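Local coordinates for NmrA family protein (Shigella flexneri 2a, PDB 3QVO), which is of unknown function but has a Rossmann fold of the NmrA family and probably binds NAD(P), at residues L29-Q34 against H38-L43; E99-Q104 against F122-G127; Q104-I109 against A155-A160. All blocks are in the same frame, centred on the assembly; numbering follows the deposited sequence.

Contact 1: residues L29-Q34 against H38-L43; sequences LGAGGQ and HVINQL
The backbone at A31 passes the first turns of the helix near I40, their CA atoms 8.1 Å apart; A31 sits within a type I beta turn, G30 to G33, that takes the chain from strand 24-29 to helix 34-43. That turn is closed by a hydrogen bond of 3.0 Å from G33 N to G30 O. No hydrogen bond links 29-34 to 38-43, and the side chains meet by packing. I40 points at the turn: its CD1 methyl lies 3.5 Å from A31 O and 4.3 Å from A31 CB. With CG1 anti to the carbonyl carbon (chi1 -73°) and the chain extended beyond it (chi2 162°), the ethyl branch reaches across to the turn. The small methyl of A31 fits the buried space beside it, and both residues also rest on L53 of strand 49-55. Two residues earlier in the helix, the imidazole of H38 brings CD2 to 3.2 Å from Q34 O, approaching obliquely; its side chain continues onto K198 and A201 of helix 197-209. At the backbone angles of G30 (phi 80°) a side chain would collide with the preceding carbonyl oxygen, so glycine suits the position. The glycines G30, G32 and G33 after the first strand are consistent with the glycine-rich loop of NAD(P)-binding Rossmann folds, here of the GxxGxxA type, which suggests dinucleotide binding.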
loop_
_atom_site.group_PDB
_atom_site.type_symbol
_atom_site.label_atom_id
_atom_site.label_comp_id
_atom_site.label_asym_id
_atom_site.label_seq_id
_atom_site.Cartn_x
_atom_site.Cartn_y
_atom_site.Cartn_z
ATOM N N LEU A 29 6.481 -1.664 3.318
ATOM C CA LEU A 29 7.509 -1.366 2.324
ATOM C C LEU A 29 7.337 0.035 1.821
ATOM O O LEU A 29 6.255 0.399 1.466
ATOM C CB LEU A 29 7.367 -2.316 1.155
ATOM C CG LEU A 29 7.553 -3.766 1.545
ATOM C CD1 LEU A 29 7.157 -4.586 0.321
ATOM C CD2 LEU A 29 9.014 -3.973 2.019
ATOM N N GLY A 30 8.387 0.836 1.790
ATOM C CA GLY A 30 8.235 2.271 1.442
ATOM C C GLY A 30 7.745 3.067 2.643
ATOM O O GLY A 30 6.873 3.942 2.545
ATOM N N ALA A 31 8.307 2.767 3.804
ATOM C CA ALA A 31 7.724 3.251 5.066
ATOM C C ALA A 31 7.940 4.743 5.257
ATOM O O ALA A 31 7.317 5.328 6.098
ATOM C CB ALA A 31 8.264 2.472 6.262
ATOM N N GLY A 32 8.820 5.370 4.486
ATOM C CA GLY A 32 8.928 6.846 4.524
ATOM C C GLY A 32 7.894 7.606 3.697
ATOM O O GLY A 32 7.929 8.808 3.616
ATOM N N GLY A 33 6.977 6.892 3.068
ATOM C CA GLY A 33 5.925 7.524 2.274
ATOM C C GLY A 33 4.851 8.196 3.111
ATOM O O GLY A 33 4.617 7.838 4.270
ATOM N N GLN A 34 4.161 9.147 2.496
ATOM C CA GLN A 34 3.222 9.993 3.204
ATOM C C GLN A 34 1.931 9.283 3.610
ATOM O O GLN A 34 1.358 9.619 4.646
ATOM C CB GLN A 34 2.888 11.237 2.375
ATOM C CG GLN A 34 4.102 11.987 1.787
ATOM C CD GLN A 34 3.705 13.241 1.043
ATOM O OE1 GLN A 34 2.838 14.000 1.485
ATOM N NE2 GLN A 34 4.339 13.469 -0.094
ATOM N N HIS A 38 0.724 7.829 8.183
ATOM C CA HIS A 38 -0.552 7.786 8.863
ATOM C C HIS A 38 -0.812 6.343 9.309
ATOM O O HIS A 38 -1.305 6.114 10.393
ATOM C CB HIS A 38 -1.698 8.245 7.951
ATOM C CG HIS A 38 -1.618 9.672 7.503
ATOM N ND1 HIS A 38 -1.908 10.732 8.328
ATOM C CD2 HIS A 38 -1.380 10.210 6.284
ATOM C CE1 HIS A 38 -1.797 11.864 7.654
ATOM N NE2 HIS A 38 -1.485 11.573 6.405
ATOM N N VAL A 39 -0.497 5.377 8.473
ATOM C CA VAL A 39 -0.723 3.987 8.825
ATOM C C VAL A 39 0.128 3.632 10.029
ATOM O O VAL A 39 -0.367 3.058 11.014
ATOM C CB VAL A 39 -0.338 3.027 7.692
ATOM C CG1 VAL A 39 -0.435 1.623 8.151
ATOM C CG2 VAL A 39 -1.196 3.254 6.501
ATOM N N ILE A 40 1.394 4.027 9.965
ATOM C CA ILE A 40 2.337 3.731 11.044
ATOM C C ILE A 40 1.801 4.278 12.364
ATOM O O ILE A 40 1.848 3.608 13.388
ATOM C CB ILE A 40 3.704 4.352 10.733
ATOM C CG1 ILE A 40 4.368 3.567 9.631
ATOM C CG2 ILE A 40 4.599 4.438 11.955
ATOM C CD1 ILE A 40 5.502 4.322 8.943
ATOM N N ASN A 41 1.292 5.503 12.319
ATOM C CA ASN A 41 0.694 6.178 13.454
ATOM C C ASN A 41 -0.553 5.514 14.021
ATOM O O ASN A 41 -0.770 5.484 15.238
ATOM C CB ASN A 41 0.252 7.543 12.996
ATOM C CG ASN A 41 1.088 8.655 13.546
ATOM O OD1 ASN A 41 2.088 9.057 12.907
ATOM N ND2 ASN A 41 0.641 9.238 14.705
ATOM N N GLN A 42 -1.429 5.057 13.149
ATOM C CA GLN A 42 -2.574 4.313 13.617
ATOM C C GLN A 42 -2.158 2.960 14.162
ATOM O O GLN A 42 -2.815 2.434 15.054
ATOM C CB GLN A 42 -3.548 4.090 12.505
ATOM C CG GLN A 42 -4.057 5.381 11.901
ATOM C CD GLN A 42 -5.292 5.121 11.093
ATOM O OE1 GLN A 42 -6.349 4.753 11.667
ATOM N NE2 GLN A 42 -5.192 5.289 9.771
ATOM N N LEU A 43 -1.076 2.386 13.639
ATOM C CA LEU A 43 -0.605 1.104 14.152
ATOM C C LEU A 43 0.153 1.237 15.489
ATOM O O LEU A 43 0.369 0.248 16.191
ATOM C CB LEU A 43 0.219 0.365 13.094
ATOM C CG LEU A 43 -0.552 -0.045 11.827
ATOM C CD1 LEU A 43 0.362 -0.746 10.911
ATOM C CD2 LEU A 43 -1.844 -0.898 12.079
#

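Contact 2: residues E99-Q104 against F122-G127; sequences EDLDIQ and FVLSLG
This is a buried, wholly apolar contact inside a beta-alpha-beta unit, where the first turn of helix 101-114 rests on the end of strand 119-123 and the residues just beyond it. One side chain, L101, carries the helix side, and its two methyls divide the work. CD2 meets L124 CD2 at 3.9 Å, the leucine side chains crossing at a slant, whereas CD1 sits 4.4 Å from F122 CZ at the far end of the ring, approaching it obliquely. CG of L101 lies anti to the backbone N (chi1 -160°), which carries the branched end toward the strand. On the strand side, F122 points at the helix, while L124, two residues on, sets off at an angle and comes across with its CD2; the CG of L124 lies in the plane of the F122 ring, at its edge. Branched leucines and a flat phenyl suit this place because they fill the space between helix and sheet without leaving any polar group to be satisfied. The polar residue Q104 stays just beside the contact: its NE2 donates to E99 O at 3.0 Å, with an N-H...O angle of 147°, tying the helix to the loop before it, and also bonds T97 O. Helix 149-159 covers the same patch from the side, with F151 touching both leucines and I158 against F122, while L96, in the loop after strand 91-95, packs on L101 and F122.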
loop_
_atom_site.group_PDB
_atom_site.type_symbol
_atom_site.label_atom_id
_atom_site.label_comp_id
_atom_site.label_asym_id
_atom_site.label_seq_id
_atom_site.Cartn_x
_atom_site.Cartn_y
_atom_site.Cartn_z
ATOM N N GLU A 99 10.415 4.491 -10.653
ATOM C CA GLU A 99 10.691 3.667 -11.799
ATOM C C GLU A 99 10.601 2.154 -11.472
ATOM O O GLU A 99 10.846 1.683 -10.316
ATOM C CB GLU A 99 12.040 4.041 -12.437
ATOM C CG GLU A 99 11.937 5.267 -13.386
ATOM C CD GLU A 99 13.245 5.593 -14.093
ATOM O OE1 GLU A 99 14.328 5.368 -13.495
ATOM O OE2 GLU A 99 13.192 6.078 -15.247
ATOM N N ASP A 100 10.186 1.428 -12.503
ATOM C CA ASP A 100 10.273 0.003 -12.508
ATOM C C ASP A 100 9.341 -0.613 -11.509
ATOM O O ASP A 100 9.660 -1.610 -10.878
ATOM C CB ASP A 100 11.721 -0.409 -12.244
ATOM C CG ASP A 100 12.646 0.079 -13.347
ATOM O OD1 ASP A 100 12.324 -0.161 -14.545
ATOM O OD2 ASP A 100 13.675 0.724 -13.029
ATOM N N LEU A 101 8.159 -0.026 -11.383
ATOM C CA LEU A 101 7.227 -0.519 -10.384
ATOM C C LEU A 101 6.889 -2.005 -10.612
ATOM O O LEU A 101 6.533 -2.722 -9.660
ATOM C CB LEU A 101 5.979 0.346 -10.370
ATOM C CG LEU A 101 5.111 0.296 -9.128
ATOM C CD1 LEU A 101 5.896 0.060 -7.824
ATOM C CD2 LEU A 101 4.357 1.582 -9.052
ATOM N N ASP A 102 7.020 -2.439 -11.866
ATOM C CA ASP A 102 6.719 -3.799 -12.276
ATOM C C ASP A 102 7.766 -4.772 -11.730
ATOM O O ASP A 102 7.414 -5.791 -11.180
ATOM C CB ASP A 102 6.613 -3.927 -13.815
ATOM C CG ASP A 102 7.815 -3.343 -14.566
ATOM O OD1 ASP A 102 8.494 -2.459 -14.021
ATOM O OD2 ASP A 102 8.081 -3.745 -15.732
ATOM N N ILE A 103 9.038 -4.421 -11.901
ATOM C CA ILE A 103 10.151 -5.147 -11.356
ATOM C C ILE A 103 10.046 -5.205 -9.856
ATOM O O ILE A 103 10.229 -6.296 -9.240
ATOM C CB ILE A 103 11.527 -4.567 -11.849
ATOM C CG1 ILE A 103 11.586 -4.595 -13.374
ATOM C CG2 ILE A 103 12.675 -5.402 -11.330
ATOM C CD1 ILE A 103 12.822 -3.816 -14.017
ATOM N N GLN A 104 9.670 -4.073 -9.251
ATOM C CA GLN A 104 9.455 -4.028 -7.805
ATOM C C GLN A 104 8.338 -4.961 -7.345
ATOM O O GLN A 104 8.505 -5.722 -6.343
ATOM C CB GLN A 104 9.131 -2.607 -7.324
ATOM C CG GLN A 104 10.223 -1.556 -7.533
ATOM C CD GLN A 104 9.849 -0.264 -6.880
ATOM O OE1 GLN A 104 9.569 -0.225 -5.679
ATOM N NE2 GLN A 104 9.840 0.798 -7.641
ATOM N N PHE A 122 -1.546 -3.530 -1.658
ATOM C CA PHE A 122 -0.641 -2.901 -2.589
ATOM C C PHE A 122 -1.299 -1.650 -3.196
ATOM O O PHE A 122 -2.358 -1.724 -3.861
ATOM C CB PHE A 122 -0.254 -3.901 -3.672
ATOM C CG PHE A 122 1.023 -3.545 -4.460
ATOM C CD1 PHE A 122 1.000 -2.633 -5.478
ATOM C CD2 PHE A 122 2.227 -4.183 -4.200
ATOM C CE1 PHE A 122 2.165 -2.350 -6.214
ATOM C CE2 PHE A 122 3.386 -3.900 -4.910
ATOM C CZ PHE A 122 3.359 -2.990 -5.909
ATOM N N VAL A 123 -0.656 -0.515 -2.949
ATOM C CA VAL A 123 -1.160 0.789 -3.399
ATOM C C VAL A 123 -0.565 1.126 -4.707
ATOM O O VAL A 123 0.662 1.123 -4.847
ATOM C CB VAL A 123 -0.852 1.917 -2.408
ATOM C CG1 VAL A 123 -1.409 3.283 -2.960
ATOM C CG2 VAL A 123 -1.497 1.602 -1.084
ATOM N N LEU A 124 -1.431 1.388 -5.692
ATOM C CA LEU A 124 -0.975 1.915 -6.968
ATOM C C LEU A 124 -1.510 3.317 -7.179
ATOM O O LEU A 124 -2.688 3.528 -7.535
ATOM C CB LEU A 124 -1.346 0.988 -8.137
ATOM C CG LEU A 124 -0.531 -0.319 -8.224
ATOM C CD1 LEU A 124 -1.261 -1.353 -9.082
ATOM C CD2 LEU A 124 0.887 -0.063 -8.769
ATOM N N SER A 125 -0.592 4.267 -7.031
ATOM C CA SER A 125 -0.882 5.682 -7.083
ATOM C C SER A 125 0.205 6.316 -7.904
ATOM O O SER A 125 1.371 6.050 -7.653
ATOM C CB SER A 125 -0.843 6.252 -5.647
ATOM O OG SER A 125 -1.085 7.639 -5.625
ATOM N N LEU A 126 -0.126 7.173 -8.857
ATOM C CA LEU A 126 0.918 7.627 -9.791
ATOM C C LEU A 126 1.885 8.612 -9.174
ATOM O O LEU A 126 3.052 8.648 -9.556
ATOM C CB LEU A 126 0.349 8.304 -11.030
ATOM C CG LEU A 126 -0.385 7.515 -12.106
ATOM C CD1 LEU A 126 -0.674 8.537 -13.235
ATOM C CD2 LEU A 126 0.399 6.283 -12.587
ATOM N N GLY A 127 1.405 9.451 -8.271
ATOM C CA GLY A 127 2.282 10.414 -7.612
ATOM C C GLY A 127 2.768 11.466 -8.584
ATOM O O GLY A 127 1.956 12.185 -9.180
#

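Contact 3: residues Q104-I109 against A155-A160; sequences QANSVI and ADAIEA
A157, I109 and I158 bury the most surface where helices 101-114 and 149-159 run side by side, and the small A157 lets the backbones come close. Its methyl points toward the other helix, and N106 and A157 bring their CA atoms to 6.9 Å, the nearest backbone pair; the segment axes approach to 9.4 Å. A157 CB receives two neighbours: N106 OD1 at 3.5 Å, and I109 CD1 at 4.0 Å. Although the bond to CB leaves N106 facing away from the other helix, the amide bends back so that its oxygen lies over the methyl, a van der Waals contact at the solvent-facing edge. The two helices follow strands 91-95 and 119-123 on one face of the largely parallel sheet, and their N-to-C directions differ by only 19°, as expected of neighbouring helices in a Rossmann fold. Deeper down, I109 takes over. Its CG1 stands anti to the carbonyl carbon (chi1 -71°), beside the backbone N, and delivers CD1 across the groove to 3.8 Å from A157 O. The same methyl lies 4.1 Å from I158 CG1, where two beta-branched chains meet. Isoleucine suits both positions because one branch can reach outward while the other fills space close to its own helix. I158 also turns to the sheet, touching F122, Y165 and I167, and A105 adds its own contact with F122 from helix 101-114.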
loop_
_atom_site.group_PDB
_atom_site.type_symbol
_atom_site.label_atom_id
_atom_site.label_comp_id
_atom_site.label_asym_id
_atom_site.label_seq_id
_atom_site.Cartn_x
_atom_site.Cartn_y
_atom_site.Cartn_z
ATOM N N GLN A 104 9.670 -4.073 -9.251
ATOM C CA GLN A 104 9.455 -4.028 -7.805
ATOM C C GLN A 104 8.338 -4.961 -7.345
ATOM O O GLN A 104 8.505 -5.722 -6.343
ATOM C CB GLN A 104 9.131 -2.607 -7.324
ATOM C CG GLN A 104 10.223 -1.556 -7.533
ATOM C CD GLN A 104 9.849 -0.264 -6.880
ATOM O OE1 GLN A 104 9.569 -0.225 -5.679
ATOM N NE2 GLN A 104 9.840 0.798 -7.641
ATOM N N ALA A 105 7.181 -4.888 -8.011
ATOM C CA ALA A 105 6.077 -5.795 -7.623
ATOM C C ALA A 105 6.529 -7.255 -7.752
ATOM O O ALA A 105 6.235 -8.041 -6.904
ATOM C CB ALA A 105 4.827 -5.588 -8.478
ATOM N N ASN A 106 7.195 -7.619 -8.843
ATOM C CA ASN A 106 7.655 -8.997 -9.043
ATOM C C ASN A 106 8.554 -9.431 -7.876
ATOM O O ASN A 106 8.502 -10.588 -7.402
ATOM C CB ASN A 106 8.442 -9.123 -10.333
ATOM C CG ASN A 106 7.570 -9.138 -11.580
ATOM O OD1 ASN A 106 6.356 -9.276 -11.494
ATOM N ND2 ASN A 106 8.208 -9.016 -12.761
ATOM N N SER A 107 9.353 -8.502 -7.379
ATOM C CA SER A 107 10.268 -8.794 -6.308
ATOM C C SER A 107 9.505 -9.019 -4.995
ATOM O O SER A 107 9.859 -9.911 -4.211
ATOM C CB SER A 107 11.309 -7.678 -6.196
ATOM O OG SER A 107 12.170 -7.862 -5.101
ATOM N N VAL A 108 8.428 -8.271 -4.785
ATOM C CA VAL A 108 7.668 -8.436 -3.599
ATOM C C VAL A 108 6.964 -9.793 -3.643
ATOM O O VAL A 108 6.942 -10.526 -2.652
ATOM C CB VAL A 108 6.692 -7.258 -3.362
ATOM C CG1 VAL A 108 5.723 -7.521 -2.182
ATOM C CG2 VAL A 108 7.486 -5.966 -3.110
ATOM N N ILE A 109 6.424 -10.150 -4.794
ATOM C CA ILE A 109 5.641 -11.386 -4.897
ATOM C C ILE A 109 6.546 -12.603 -4.599
ATOM O O ILE A 109 6.179 -13.511 -3.830
ATOM C CB ILE A 109 5.049 -11.480 -6.282
ATOM C CG1 ILE A 109 3.920 -10.438 -6.459
ATOM C CG2 ILE A 109 4.552 -12.870 -6.589
ATOM C CD1 ILE A 109 3.613 -10.134 -7.967
ATOM N N ALA A 155 0.076 -4.458 -11.536
ATOM C CA ALA A 155 -1.276 -4.906 -11.168
ATOM C C ALA A 155 -1.579 -6.301 -11.684
ATOM O O ALA A 155 -2.107 -7.137 -10.936
ATOM C CB ALA A 155 -2.340 -3.930 -11.688
ATOM N N ASP A 156 -1.280 -6.529 -12.973
ATOM C CA ASP A 156 -1.506 -7.819 -13.596
ATOM C C ASP A 156 -0.700 -8.921 -12.895
ATOM O O ASP A 156 -1.177 -10.047 -12.753
ATOM C CB ASP A 156 -1.088 -7.803 -15.079
ATOM C CG ASP A 156 -1.970 -6.904 -15.980
ATOM O OD1 ASP A 156 -3.026 -6.345 -15.564
ATOM O OD2 ASP A 156 -1.560 -6.743 -17.142
ATOM N N ALA A 157 0.535 -8.621 -12.502
ATOM C CA ALA A 157 1.373 -9.599 -11.862
ATOM C C ALA A 157 0.737 -9.963 -10.510
ATOM O O ALA A 157 0.670 -11.130 -10.147
ATOM C CB ALA A 157 2.822 -9.084 -11.699
ATOM N N ILE A 158 0.257 -8.960 -9.778
ATOM C CA ILE A 158 -0.392 -9.189 -8.501
ATOM C C ILE A 158 -1.631 -10.047 -8.698
ATOM O O ILE A 158 -1.767 -11.081 -8.034
ATOM C CB ILE A 158 -0.659 -7.879 -7.802
ATOM C CG1 ILE A 158 0.669 -7.291 -7.316
ATOM C CG2 ILE A 158 -1.652 -8.031 -6.656
ATOM C CD1 ILE A 158 0.590 -5.841 -6.959
ATOM N N GLU A 159 -2.470 -9.703 -9.686
ATOM C CA GLU A 159 -3.694 -10.483 -9.935
ATOM C C GLU A 159 -3.466 -11.913 -10.352
ATOM O O GLU A 159 -4.350 -12.736 -10.167
ATOM C CB GLU A 159 -4.624 -9.792 -10.942
ATOM C CG GLU A 159 -5.169 -8.479 -10.413
ATOM C CD GLU A 159 -6.098 -7.766 -11.397
ATOM O OE1 GLU A 159 -5.858 -7.816 -12.634
ATOM O OE2 GLU A 159 -7.070 -7.123 -10.934
ATOM N N ALA A 160 -2.276 -12.215 -10.878
ATOM C CA ALA A 160 -1.949 -13.546 -11.346
ATOM C C ALA A 160 -1.073 -14.277 -10.353
ATOM O O ALA A 160 -0.611 -15.347 -10.648
ATOM C CB ALA A 160 -1.242 -13.487 -12.710
#

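How the contacts relate
The contacts differ in depth as much as in chemistry. Contact 2 is the most buried of the three, although L124 is only partly covered, and sets helix against strand with only apolar side chains meeting. Contact 3 is partly buried, helix against helix, grading from isoleucines near the sheet to a polar amide at the surface. Contact 1 is also partly buried, but here a turn meets its own following helix, mainly through the backbone oxygens of A31 and Q34. Contacts 2 and 3 share Q104 and helix 101-114, and meet again where L124 packs on A155. Contact 1 lies on the other side of the chain's centre from contact 3, yet L29 reaches V108 there with 3.7 Å between L29 CD1 and V108 CG2.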